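Local atomic coordinates of cellulosomal scaffoldin (Bacteroides cellulosolvens, PDB entry 1TYJ), a protein that probably binds type-II dockerin modules through this cohesin module, helping to assemble the cellulosome on its scaffoldin. Residues A6-K11 with K17-I22. Numbering follows the deposited sequence.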
ATOM      1  N   ALA A   6      -4.795  -7.324   4.068  1.00 16.78           N
ATOM      2  CA  ALA A   6      -5.721  -8.449   3.876  1.00 16.88           C
ATOM      3  C   ALA A   6      -5.564  -8.896   2.445  1.00 17.16           C
ATOM      4  O   ALA A   6      -5.366  -8.066   1.530  1.00 17.14           O
ATOM      5  CB  ALA A   6      -7.158  -8.027   4.117  1.00 17.99           C
ATOM      6  N   ILE A   7      -5.643 -10.212   2.266  1.00 17.84           N
ATOM      7  CA  ILE A   7      -5.584 -10.845   0.942  1.00 18.32           C
ATOM      8  C   ILE A   7      -6.974 -11.405   0.614  1.00 18.49           C
ATOM      9  O   ILE A   7      -7.567 -12.114   1.433  1.00 19.21           O
ATOM     10  CB  ILE A   7      -4.496 -11.956   0.926  1.00 18.06           C
ATOM     11  CG1 ILE A   7      -3.125 -11.328   1.153  1.00 18.42           C
ATOM     12  CG2 ILE A   7      -4.548 -12.728  -0.386  1.00 21.78           C
ATOM     13  CD1 ILE A   7      -1.997 -12.362   1.329  1.00 20.08           C
ATOM     14  N   ASP A   8      -7.509 -11.090  -0.573  1.00 18.08           N
ATOM     15  CA  ASP A   8      -8.901 -11.499  -0.870  1.00 20.30           C
ATOM     16  C   ASP A   8      -9.025 -12.986  -1.094  1.00 21.79           C
ATOM     17  O   ASP A   8      -9.940 -13.614  -0.547  1.00 22.40           O
ATOM     18  CB  ASP A   8      -9.543 -10.700  -2.013  1.00 19.25           C
ATOM     19  CG  ASP A   8      -8.730 -10.700  -3.321  1.00 21.06           C
ATOM     20  OD1 ASP A   8      -7.596 -11.216  -3.396  1.00 21.24           O
ATOM     21  OD2 ASP A   8      -9.279 -10.130  -4.298  1.00 24.79           O
ATOM     22  N   ASN A   9      -8.102 -13.541  -1.878  1.00 22.59           N
ATOM     23  CA  ASN A   9      -8.092 -14.994  -2.068  1.00 24.63           C
ATOM     24  C   ASN A   9      -6.670 -15.555  -2.147  1.00 23.42           C
ATOM     25  O   ASN A   9      -5.877 -15.159  -2.994  1.00 24.98           O
ATOM     26  CB  ASN A   9      -9.005 -15.414  -3.220  1.00 26.07           C
ATOM     27  CG  ASN A   9      -9.083 -14.362  -4.330  1.00 30.63           C
ATOM     28  OD1 ASN A   9     -10.146 -13.803  -4.577  1.00 37.65           O
ATOM     29  ND2 ASN A   9      -7.945 -14.085  -4.994  1.00 34.61           N
ATOM     30  N   ASP A  10      -6.393 -16.377  -1.130  1.00 23.31           N
ATOM     31  CA  ASP A  10      -5.197 -17.130  -0.755  1.00 24.20           C
ATOM     32  C   ASP A  10      -4.691 -18.085  -1.784  1.00 22.35           C
ATOM     33  O   ASP A  10      -3.504 -18.437  -1.776  1.00 22.09           O
ATOM     34  CB  ASP A  10      -5.663 -18.144   0.369  1.00 25.57           C
ATOM     35  CG  ASP A  10      -5.422 -17.659   1.723  1.00 31.85           C
ATOM     36  OD1 ASP A  10      -4.337 -17.910   2.269  1.00 36.25           O
ATOM     37  OD2 ASP A  10      -6.344 -17.042   2.280  1.00 39.25           O
ATOM     38  N   LYS A  11      -5.619 -18.590  -2.594  1.00 20.35           N
ATOM     39  CA  LYS A  11      -5.308 -19.723  -3.489  1.00 21.03           C
ATOM     40  C   LYS A  11      -5.545 -19.238  -4.901  1.00 20.99           C
ATOM     41  O   LYS A  11      -6.653 -18.792  -5.233  1.00 22.40           O
ATOM     42  CB  LYS A  11      -6.212 -20.926  -3.205  0.54 20.55           C
ATOM     43  CG  LYS A  11      -5.923 -21.603  -1.906  1.00 25.46           C
ATOM     44  CD  LYS A  11      -6.437 -23.051  -1.912  1.00 28.88           C
ATOM     45  CE  LYS A  11      -5.440 -23.962  -1.230  1.00 32.31           C
ATOM     46  NZ  LYS A  11      -4.177 -24.286  -2.028  1.00 34.64           N
ATOM     47  N   LYS A  17      -6.315 -13.022 -10.441  1.00 20.15           N
ATOM     48  CA  LYS A  17      -5.916 -11.742  -9.852  1.00 19.98           C
ATOM     49  C   LYS A  17      -6.051 -11.913  -8.338  1.00 19.78           C
ATOM     50  O   LYS A  17      -7.012 -12.563  -7.849  1.00 21.64           O
ATOM     51  CB  LYS A  17      -6.874 -10.627 -10.253  1.00 21.43           C
ATOM     52  CG  LYS A  17      -7.137 -10.460 -11.730  1.00 25.80           C
ATOM     53  CD  LYS A  17      -6.021  -9.823 -12.454  1.00 27.90           C
ATOM     54  CE  LYS A  17      -6.323  -9.823 -13.977  1.00 32.05           C
ATOM     55  NZ  LYS A  17      -7.598  -9.140 -14.399  1.00 33.35           N
ATOM     56  N   VAL A  18      -5.109 -11.346  -7.596  1.00 17.03           N
ATOM     57  CA  VAL A  18      -5.177 -11.378  -6.143  1.00 16.07           C
ATOM     58  C   VAL A  18      -4.889  -9.966  -5.655  1.00 16.01           C
ATOM     59  O   VAL A  18      -3.988  -9.308  -6.184  1.00 16.45           O
ATOM     60  CB  VAL A  18      -4.137 -12.424  -5.559  1.00 15.86           C
ATOM     61  CG1 VAL A  18      -2.713 -12.281  -6.166  1.00 18.83           C
ATOM     62  CG2 VAL A  18      -4.112 -12.354  -4.016  1.00 19.36           C
ATOM     63  N   THR A  19      -5.692  -9.501  -4.695  1.00 15.86           N
ATOM     64  CA  THR A  19      -5.582  -8.119  -4.227  1.00 15.41           C
ATOM     65  C   THR A  19      -5.089  -8.027  -2.782  1.00 16.09           C
ATOM     66  O   THR A  19      -5.618  -8.719  -1.895  1.00 16.81           O
ATOM     67  CB  THR A  19      -6.918  -7.411  -4.422  1.00 16.00           C
ATOM     68  OG1 THR A  19      -7.247  -7.447  -5.818  1.00 17.70           O
ATOM     69  CG2 THR A  19      -6.893  -5.947  -3.928  1.00 17.44           C
ATOM     70  N   LEU A  20      -4.057  -7.207  -2.579  1.00 15.69           N
ATOM     71  CA  LEU A  20      -3.598  -6.821  -1.254  1.00 16.34           C
ATOM     72  C   LEU A  20      -4.312  -5.519  -0.874  1.00 16.76           C
ATOM     73  O   LEU A  20      -4.065  -4.470  -1.484  1.00 16.27           O
ATOM     74  CB  LEU A  20      -2.091  -6.557  -1.315  1.00 16.34           C
ATOM     75  CG  LEU A  20      -1.385  -6.289   0.035  1.00 17.25           C
ATOM     76  CD1 LEU A  20      -1.374  -7.591   0.874  1.00 18.99           C
ATOM     77  CD2 LEU A  20       0.045  -5.766  -0.158  1.00 18.46           C
ATOM     78  N   THR A  21      -5.193  -5.578   0.123  1.00 16.91           N
ATOM     79  CA  THR A  21      -5.789  -4.369   0.656  1.00 16.66           C
ATOM     80  C   THR A  21      -4.899  -3.922   1.822  1.00 16.68           C
ATOM     81  O   THR A  21      -4.531  -4.743   2.698  1.00 16.95           O
ATOM     82  CB  THR A  21      -7.211  -4.643   1.122  1.00 17.09           C
ATOM     83  OG1 THR A  21      -8.041  -4.968  -0.010  1.00 17.93           O
ATOM     84  CG2 THR A  21      -7.790  -3.405   1.827  1.00 18.05           C
ATOM     85  N   ILE A  22      -4.510  -2.639   1.808  1.00 15.23           N
ATOM     86  CA  ILE A  22      -3.558  -2.121   2.813  1.00 14.63           C
ATOM     87  C   ILE A  22      -4.321  -1.183   3.710  1.00 16.34           C
ATOM     88  O   ILE A  22      -4.945  -0.223   3.227  1.00 16.61           O
ATOM     89  CB  ILE A  22      -2.386  -1.368   2.175  1.00 14.68           C
ATOM     90  CG1 ILE A  22      -1.631  -2.266   1.162  1.00 15.78           C
ATOM     91  CG2 ILE A  22      -1.445  -0.799   3.280  1.00 15.46           C
ATOM     92  CD1 ILE A  22      -0.674  -1.502   0.251  0.50 10.95           C
TER
HETATM   93  O   HOH W   1      -8.395  -9.728  -6.663  1.00 20.93           O
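D8 OD1 receives two backbone N-H groups from opposite faces of the carboxylate, each tilted about 40° out of its plane: T19 N comes to D8 OD1 from one side at 2.9 Å, almost straight at 175°, and N9 N comes to the same oxygen from the opposite side on a more bent path. D8 OD2 accepts from a bridging water at 2.6 Å; that water also joins T19 OG1 and, weakly, K17 O. With chi1 at 54°, CG sits between the backbone N and carbonyl carbon of D8, which swings the carboxylate across to T19. The side chain thus takes over from a main-chain acceptor where strand 2-7 ends; D8 N still reaches T19 O, but weakly at 3.3 Å. The amide of N9 adds a long, weak bond from ND2 to K17 O. Upstream the pairing is regular and antiparallel: A6 and T21 exchange both backbone bonds, T21 N to A6 O being 2.9 Å. On the inner face, I7 sets CG2 against V18 CG2 at 3.7 Å, while its CG1 branch meets L20 CD1 at 4.1 Å. I7, V18 and L20 all rest on L128 of strand 126-131, in the opposing sheet of the cohesin beta sandwich. Strand 17-25 pairs along its other edge with strand 108-117, whose T114 hydrogen-bonds T19 OG1, whereas the chain beyond N9 leaves the strand pair and D10 makes a backbone bond with Y168 of strand 166-169.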